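Local structure of IroE protein (Escherichia coli, 2GZR) at residues His148-Leu153 against Arg177-Leu182; Ser158-Ser163 against Leu192-Lys197. The protein hydrolyses the trilactone siderophore enterobactin and its glucosylated forms, preferring the iron-free molecules and usually cutting the ring once to give linear trimers. One frame throughout, in Å; residues are numbered along the deposited sequence.

Contact 1 of 2, residues His148-Leu153 against Arg177-Leu182; sequences HSYGGL and RGYDAL
L153 and L182 bring the two backbones nearest each other, their CA atoms 7.7 Å apart, where the first turn of helix 150-161 faces the start of helix 180-187. CG of L182 stands anti to its own backbone N (chi1 -177°), and from there CD2 reaches to 3.3 Å from the backbone O of L153 and also meets CB of that residue. The far branch of L153 serves another partner: its CD1 rests 3.5 Å from CD1 of Y179, the two side chains crossing at about a right angle. The same methyl lies in the plane of the Y150 ring, at its edge, so a branched leucine fits a place wedged between two tyrosines. These rings barely meet, Y150 CE1 being 4.1 Å from Y179 CE1.

R177 closes the outer side with a methylene, its CD 3.7 Å from Y150 CE1. The arginine bends about its CG-CD bond (chi3 51°), its guanidinium plane 73° from the ring; the CD methylene makes the contact. A serine at Y150 would take away the ring, and is likely to leave a gap beside L153 CD1 and Y179 CE1 and R177 CD without its apolar support.

S149, the active-site serine, sits with positive phi in the tight turn of a GxSxG nucleophile elbow, and its OG is hydrogen-bonded to H247 NE2. Glycines suit the next turn: a CB on G151 would strike H148 N, and one on G152 would strike S149 O. Strand 143-148 leads into the elbow, and strand 167-171 adjoins it through the backbone bond of S149 to A171 and that of G152 O to S170 OG. Y150 leans on R90 and A91 of helix 87-93, while L182 packs further along helix 150-161 on L156.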
ATOM      1  N   HIS A 148       0.725  -2.474   5.460  1.00 18.15           N
ATOM      2  CA  HIS A 148       1.077  -3.572   6.359  1.00 17.80           C
ATOM      3  C   HIS A 148       0.503  -3.370   7.759  1.00 19.56           C
ATOM      4  O   HIS A 148       0.463  -2.244   8.275  1.00 19.54           O
ATOM      5  CB  HIS A 148       2.601  -3.721   6.410  1.00 18.39           C
ATOM      6  CG  HIS A 148       3.103  -4.613   7.506  1.00 19.47           C
ATOM      7  ND1 HIS A 148       3.144  -4.223   8.829  1.00 19.86           N
ATOM      8  CD2 HIS A 148       3.633  -5.860   7.468  1.00 18.54           C
ATOM      9  CE1 HIS A 148       3.677  -5.187   9.558  1.00 15.69           C
ATOM     10  NE2 HIS A 148       3.984  -6.190   8.756  1.00 18.63           N
ATOM     11  N   SER A 149       0.046  -4.470   8.358  1.00 21.02           N
ATOM     12  CA  SER A 149      -0.534  -4.456   9.699  1.00 21.24           C
ATOM     13  C   SER A 149      -1.807  -3.604   9.665  1.00 19.43           C
ATOM     14  O   SER A 149      -2.780  -3.996   9.024  1.00 17.61           O
ATOM     15  CB  SER A 149       0.484  -3.889  10.696  1.00 23.76           C
ATOM     16  OG  SER A 149       0.311  -4.481  11.970  1.00 30.41           O
ATOM     17  N   TYR A 150      -1.825  -2.462  10.362  1.00 19.15           N
ATOM     18  CA  TYR A 150      -3.002  -1.581  10.309  1.00 19.13           C
ATOM     19  C   TYR A 150      -3.126  -1.099   8.863  1.00 17.98           C
ATOM     20  O   TYR A 150      -4.220  -0.876   8.358  1.00 17.43           O
ATOM     21  CB  TYR A 150      -2.844  -0.347  11.211  1.00 22.33           C
ATOM     22  CG  TYR A 150      -3.253  -0.543  12.648  1.00 24.87           C
ATOM     23  CD1 TYR A 150      -4.310  -1.382  12.981  1.00 28.20           C
ATOM     24  CD2 TYR A 150      -2.603   0.141  13.674  1.00 27.31           C
ATOM     25  CE1 TYR A 150      -4.715  -1.545  14.306  1.00 30.15           C
ATOM     26  CE2 TYR A 150      -3.000  -0.010  15.005  1.00 30.87           C
ATOM     27  CZ  TYR A 150      -4.057  -0.859  15.312  1.00 31.29           C
ATOM     28  OH  TYR A 150      -4.449  -1.038  16.616  1.00 32.91           O
ATOM     29  N   GLY A 151      -1.979  -0.926   8.216  1.00 18.19           N
ATOM     30  CA  GLY A 151      -1.967  -0.503   6.834  1.00 19.57           C
ATOM     31  C   GLY A 151      -2.634  -1.585   6.012  1.00 20.35           C
ATOM     32  O   GLY A 151      -3.294  -1.291   5.012  1.00 20.12           O
ATOM     33  N   GLY A 152      -2.465  -2.834   6.453  1.00 20.36           N
ATOM     34  CA  GLY A 152      -3.067  -3.969   5.774  1.00 19.50           C
ATOM     35  C   GLY A 152      -4.577  -3.829   5.772  1.00 21.10           C
ATOM     36  O   GLY A 152      -5.227  -4.023   4.747  1.00 22.05           O
ATOM     37  N   LEU A 153      -5.136  -3.474   6.922  1.00 20.62           N
ATOM     38  CA  LEU A 153      -6.579  -3.290   7.053  1.00 20.33           C
ATOM     39  C   LEU A 153      -7.107  -2.163   6.166  1.00 19.23           C
ATOM     40  O   LEU A 153      -8.242  -2.221   5.678  1.00 18.90           O
ATOM     41  CB  LEU A 153      -6.946  -2.966   8.504  1.00 18.52           C
ATOM     42  CG  LEU A 153      -6.468  -3.920   9.603  1.00 19.62           C
ATOM     43  CD1 LEU A 153      -6.926  -3.387  10.952  1.00 13.47           C
ATOM     44  CD2 LEU A 153      -7.014  -5.331   9.358  1.00 18.02           C
ATOM     45  N   ARG A 177      -7.799  -7.947  16.016  1.00 48.73           N
ATOM     46  CA  ARG A 177      -7.842  -6.952  17.078  1.00 50.58           C
ATOM     47  C   ARG A 177      -8.967  -5.949  16.868  1.00 50.01           C
ATOM     48  O   ARG A 177      -8.725  -4.756  16.673  1.00 49.75           O
ATOM     49  CB  ARG A 177      -6.504  -6.219  17.170  1.00 52.85           C
ATOM     50  CG  ARG A 177      -6.034  -5.611  15.866  1.00 55.89           C
ATOM     51  CD  ARG A 177      -4.784  -4.764  16.052  1.00 59.22           C
ATOM     52  NE  ARG A 177      -3.724  -5.472  16.767  1.00 62.98           N
ATOM     53  CZ  ARG A 177      -3.641  -5.561  18.092  1.00 65.16           C
ATOM     54  NH1 ARG A 177      -4.556  -4.985  18.863  1.00 65.66           N
ATOM     55  NH2 ARG A 177      -2.642  -6.231  18.652  1.00 67.30           N
ATOM     56  N   GLY A 178     -10.199  -6.446  16.917  1.00 49.60           N
ATOM     57  CA  GLY A 178     -11.353  -5.591  16.728  1.00 48.13           C
ATOM     58  C   GLY A 178     -11.670  -5.354  15.262  1.00 48.08           C
ATOM     59  O   GLY A 178     -12.506  -4.503  14.945  1.00 49.20           O
ATOM     60  N   TYR A 179     -11.021  -6.098  14.364  1.00 45.69           N
ATOM     61  CA  TYR A 179     -11.269  -5.913  12.933  1.00 42.82           C
ATOM     62  C   TYR A 179     -11.460  -7.203  12.155  1.00 40.96           C
ATOM     63  O   TYR A 179     -11.411  -7.204  10.922  1.00 40.58           O
ATOM     64  CB  TYR A 179     -10.140  -5.087  12.302  1.00 40.72           C
ATOM     65  CG  TYR A 179      -9.988  -3.726  12.939  1.00 39.78           C
ATOM     66  CD1 TYR A 179      -8.916  -3.447  13.786  1.00 37.95           C
ATOM     67  CD2 TYR A 179     -10.950  -2.734  12.741  1.00 39.22           C
ATOM     68  CE1 TYR A 179      -8.806  -2.218  14.423  1.00 38.43           C
ATOM     69  CE2 TYR A 179     -10.852  -1.500  13.375  1.00 39.35           C
ATOM     70  CZ  TYR A 179      -9.779  -1.250  14.216  1.00 39.42           C
ATOM     71  OH  TYR A 179      -9.680  -0.036  14.853  1.00 41.14           O
ATOM     72  N   ASP A 180     -11.683  -8.295  12.881  1.00 39.63           N
ATOM     73  CA  ASP A 180     -11.906  -9.610  12.276  1.00 37.36           C
ATOM     74  C   ASP A 180     -13.047  -9.593  11.263  1.00 33.74           C
ATOM     75  O   ASP A 180     -13.029 -10.332  10.276  1.00 32.48           O
ATOM     76  CB  ASP A 180     -12.229 -10.634  13.367  1.00 40.24           C
ATOM     77  CG  ASP A 180     -10.993 -11.221  13.997  1.00 42.17           C
ATOM     78  OD1 ASP A 180     -10.269 -11.955  13.287  1.00 42.64           O
ATOM     79  OD2 ASP A 180     -10.751 -10.949  15.197  1.00 43.09           O
ATOM     80  N   ALA A 181     -14.040  -8.750  11.520  1.00 30.73           N
ATOM     81  CA  ALA A 181     -15.201  -8.631  10.646  1.00 28.45           C
ATOM     82  C   ALA A 181     -14.861  -8.049   9.273  1.00 27.36           C
ATOM     83  O   ALA A 181     -15.610  -8.234   8.311  1.00 26.24           O
ATOM     84  CB  ALA A 181     -16.267  -7.785  11.327  1.00 28.86           C
ATOM     85  N   LEU A 182     -13.739  -7.343   9.174  1.00 25.75           N
ATOM     86  CA  LEU A 182     -13.338  -6.776   7.892  1.00 26.72           C
ATOM     87  C   LEU A 182     -13.138  -7.921   6.880  1.00 25.82           C
ATOM     88  O   LEU A 182     -13.609  -7.849   5.744  1.00 23.16           O
ATOM     89  CB  LEU A 182     -12.047  -5.949   8.051  1.00 26.16           C
ATOM     90  CG  LEU A 182     -11.504  -5.202   6.820  1.00 27.65           C
ATOM     91  CD1 LEU A 182     -12.584  -4.309   6.228  1.00 26.78           C
ATOM     92  CD2 LEU A 182     -10.286  -4.361   7.210  1.00 26.19           C
TER

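Contact 2 of 2, residues Ser158-Ser163 against Leu192-Lys197; sequences SWLSSS and LQFCTK
F194 sets its ring obliquely against the indole of W159, the planes 40° apart and the six-membered ring centroids separated by 4.7 Å. F194 CD1 lies over one face of the indole, near its rim, 3.6 Å from W159 CZ2. The phenyl edge faces the backbone of helix 150-161: CE1 lies 3.3 Å from W159 O and CZ 3.5 Å from L160 O, both oxygens close to the ring plane, where the slightly positive C-H edge suits them. A flat phenylalanine can thus offer CD1 to the indole face and its CE1 and CZ edge to two carbonyls.

K197 crosses the indole obliquely, next to F194, with CD 3.5 Å from W159 NE1. The extended chain rises from the indole, on the face that F194 also covers, and lifts NZ to two carbonyls, W159 O and S162 O, each at 2.6 Å. The ammonium meets S162 O almost in line with its C=O bond (165°), but comes to W159 O at 146° and tilted from the carbonyl plane. Y168 meets W159 edge-to-face, and S162 OG is bound to E125 and Y164 N.

W159 O lies in the last turn of helix 150-161 and S162 O just after it, where the ammonium would probably offset the negative end of the helix dipole. Attraction of NZ to the indole itself is at most weak: the methylenes supply the packing and the ammonium the polar grip.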
ATOM      1  N   SER A 158     -10.066  -0.301   1.461  1.00 18.16           N
ATOM      2  CA  SER A 158      -9.985   0.429   0.205  1.00 20.42           C
ATOM      3  C   SER A 158     -10.443  -0.456  -0.938  1.00 19.28           C
ATOM      4  O   SER A 158     -11.134   0.002  -1.847  1.00 20.49           O
ATOM      5  CB  SER A 158      -8.553   0.900  -0.042  1.00 19.82           C
ATOM      6  OG  SER A 158      -8.193   1.874   0.909  1.00 22.52           O
ATOM      7  N   TRP A 159     -10.041  -1.722  -0.897  1.00 20.35           N
ATOM      8  CA  TRP A 159     -10.452  -2.676  -1.922  1.00 22.19           C
ATOM      9  C   TRP A 159     -11.992  -2.692  -1.976  1.00 22.39           C
ATOM     10  O   TRP A 159     -12.601  -2.716  -3.050  1.00 19.90           O
ATOM     11  CB  TRP A 159      -9.922  -4.071  -1.574  1.00 23.43           C
ATOM     12  CG  TRP A 159     -10.338  -5.131  -2.548  1.00 27.54           C
ATOM     13  CD1 TRP A 159      -9.910  -5.281  -3.845  1.00 27.17           C
ATOM     14  CD2 TRP A 159     -11.291  -6.174  -2.319  1.00 27.17           C
ATOM     15  NE1 TRP A 159     -10.542  -6.352  -4.432  1.00 26.08           N
ATOM     16  CE2 TRP A 159     -11.394  -6.920  -3.519  1.00 28.44           C
ATOM     17  CE3 TRP A 159     -12.071  -6.551  -1.216  1.00 27.82           C
ATOM     18  CZ2 TRP A 159     -12.247  -8.024  -3.645  1.00 28.68           C
ATOM     19  CZ3 TRP A 159     -12.922  -7.647  -1.339  1.00 29.18           C
ATOM     20  CH2 TRP A 159     -13.002  -8.372  -2.549  1.00 30.28           C
ATOM     21  N   LEU A 160     -12.613  -2.647  -0.804  1.00 21.30           N
ATOM     22  CA  LEU A 160     -14.062  -2.658  -0.706  1.00 23.21           C
ATOM     23  C   LEU A 160     -14.800  -1.432  -1.252  1.00 24.71           C
ATOM     24  O   LEU A 160     -15.984  -1.523  -1.590  1.00 24.34           O
ATOM     25  CB  LEU A 160     -14.478  -2.878   0.750  1.00 22.81           C
ATOM     26  CG  LEU A 160     -14.296  -4.308   1.271  1.00 22.72           C
ATOM     27  CD1 LEU A 160     -14.718  -4.398   2.731  1.00 20.06           C
ATOM     28  CD2 LEU A 160     -15.118  -5.251   0.416  1.00 19.58           C
ATOM     29  N   SER A 161     -14.129  -0.289  -1.355  1.00 24.90           N
ATOM     30  CA  SER A 161     -14.838   0.894  -1.842  1.00 24.14           C
ATOM     31  C   SER A 161     -14.171   1.784  -2.891  1.00 22.58           C
ATOM     32  O   SER A 161     -14.842   2.591  -3.522  1.00 24.16           O
ATOM     33  CB  SER A 161     -15.259   1.754  -0.648  1.00 21.42           C
ATOM     34  OG  SER A 161     -14.145   2.031   0.166  1.00 19.76           O
ATOM     35  N   SER A 162     -12.871   1.648  -3.095  1.00 23.05           N
ATOM     36  CA  SER A 162     -12.202   2.493  -4.076  1.00 24.44           C
ATOM     37  C   SER A 162     -12.229   1.941  -5.497  1.00 25.92           C
ATOM     38  O   SER A 162     -12.312   0.738  -5.712  1.00 25.61           O
ATOM     39  CB  SER A 162     -10.750   2.728  -3.661  1.00 24.24           C
ATOM     40  OG  SER A 162     -10.060   3.479  -4.640  1.00 24.16           O
ATOM     41  N   SER A 163     -12.166   2.841  -6.469  1.00 26.67           N
ATOM     42  CA  SER A 163     -12.130   2.459  -7.876  1.00 27.43           C
ATOM     43  C   SER A 163     -10.925   3.216  -8.406  1.00 27.93           C
ATOM     44  O   SER A 163     -10.669   3.272  -9.612  1.00 29.37           O
ATOM     45  CB  SER A 163     -13.389   2.924  -8.606  1.00 27.12           C
ATOM     46  OG  SER A 163     -13.442   4.338  -8.660  1.00 29.97           O
ATOM     47  N   LEU A 192     -20.890  -8.947  -8.583  1.00 45.42           N
ATOM     48  CA  LEU A 192     -20.917  -7.966  -9.665  1.00 47.32           C
ATOM     49  C   LEU A 192     -19.714  -7.032  -9.784  1.00 47.63           C
ATOM     50  O   LEU A 192     -18.857  -7.216 -10.646  1.00 48.05           O
ATOM     51  CB  LEU A 192     -22.186  -7.110  -9.570  1.00 47.92           C
ATOM     52  CG  LEU A 192     -23.441  -7.617 -10.280  1.00 49.27           C
ATOM     53  CD1 LEU A 192     -24.663  -6.942  -9.684  1.00 49.65           C
ATOM     54  CD2 LEU A 192     -23.339  -7.348 -11.780  1.00 48.70           C
ATOM     55  N   GLN A 193     -19.663  -6.032  -8.911  1.00 48.76           N
ATOM     56  CA  GLN A 193     -18.615  -5.015  -8.931  1.00 49.36           C
ATOM     57  C   GLN A 193     -17.244  -5.436  -8.410  1.00 48.42           C
ATOM     58  O   GLN A 193     -16.399  -4.585  -8.125  1.00 48.61           O
ATOM     59  CB  GLN A 193     -19.108  -3.779  -8.160  1.00 51.91           C
ATOM     60  CG  GLN A 193     -18.362  -2.481  -8.482  1.00 55.38           C
ATOM     61  CD  GLN A 193     -19.115  -1.233  -8.024  1.00 57.00           C
ATOM     62  OE1 GLN A 193     -18.670  -0.103  -8.253  1.00 56.75           O
ATOM     63  NE2 GLN A 193     -20.260  -1.434  -7.377  1.00 58.16           N
ATOM     64  N   PHE A 194     -17.009  -6.738  -8.292  1.00 47.47           N
ATOM     65  CA  PHE A 194     -15.720  -7.210  -7.791  1.00 46.58           C
ATOM     66  C   PHE A 194     -15.094  -8.322  -8.626  1.00 45.97           C
ATOM     67  O   PHE A 194     -13.942  -8.697  -8.394  1.00 45.14           O
ATOM     68  CB  PHE A 194     -15.861  -7.696  -6.339  1.00 45.55           C
ATOM     69  CG  PHE A 194     -15.956  -6.583  -5.330  1.00 44.94           C
ATOM     70  CD1 PHE A 194     -14.830  -5.840  -4.983  1.00 44.58           C
ATOM     71  CD2 PHE A 194     -17.175  -6.268  -4.736  1.00 44.62           C
ATOM     72  CE1 PHE A 194     -14.914  -4.797  -4.060  1.00 43.10           C
ATOM     73  CE2 PHE A 194     -17.271  -5.228  -3.813  1.00 44.69           C
ATOM     74  CZ  PHE A 194     -16.134  -4.490  -3.474  1.00 43.56           C
ATOM     75  N   CYS A 195     -15.834  -8.835  -9.605  1.00 46.64           N
ATOM     76  CA  CYS A 195     -15.343  -9.938 -10.433  1.00 46.04           C
ATOM     77  C   CYS A 195     -13.927  -9.828 -11.002  1.00 45.81           C
ATOM     78  O   CYS A 195     -13.211 -10.826 -11.080  1.00 46.52           O
ATOM     79  CB  CYS A 195     -16.313 -10.218 -11.579  1.00 45.23           C
ATOM     80  SG  CYS A 195     -15.863 -11.703 -12.514  1.00 44.10           S
ATOM     81  N   THR A 196     -13.498  -8.638 -11.394  1.00 44.67           N
ATOM     82  CA  THR A 196     -12.153  -8.532 -11.960  1.00 43.16           C
ATOM     83  C   THR A 196     -11.082  -7.958 -11.033  1.00 40.31           C
ATOM     84  O   THR A 196      -9.890  -8.160 -11.261  1.00 40.76           O
ATOM     85  CB  THR A 196     -12.170  -7.684 -13.244  1.00 42.93           C
ATOM     86  OG1 THR A 196     -12.471  -6.320 -12.911  1.00 42.79           O
ATOM     87  CG2 THR A 196     -13.222  -8.222 -14.214  1.00 42.91           C
ATOM     88  N   LYS A 197     -11.505  -7.255  -9.988  1.00 38.04           N
ATOM     89  CA  LYS A 197     -10.576  -6.611  -9.056  1.00 35.34           C
ATOM     90  C   LYS A 197      -9.452  -7.489  -8.509  1.00 32.81           C
ATOM     91  O   LYS A 197      -9.666  -8.647  -8.154  1.00 31.39           O
ATOM     92  CB  LYS A 197     -11.358  -5.996  -7.891  1.00 34.09           C
ATOM     93  CG  LYS A 197     -10.880  -4.602  -7.480  1.00 32.60           C
ATOM     94  CD  LYS A 197     -11.897  -3.952  -6.559  1.00 29.87           C
ATOM     95  CE  LYS A 197     -11.535  -2.521  -6.191  1.00 28.94           C
ATOM     96  NZ  LYS A 197     -12.686  -1.875  -5.494  1.00 25.72           N
TER

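Both contacts fasten helix 150-161 to the chain that follows strand 167-171, contact 1 at its N-terminal end and contact 2 at its C-terminal end, with centres 18 Å apart. L182 of the first and L160 of the second touch, CD1 to CD1 at 4.1 Å, continuing the apolar packing between helix 150-161 and helix 180-187. Each is mostly buried, yet contact 1 runs out to an exposed arginine whose side chain lies about 7 Å from that of H247, whereas contact 2 lies away from the active site. The chemistry differs with place: at the catalytic end the cross-contact is apolar packing, while at the helix's other end aromatic packing is joined by a lysine bound to carbonyls.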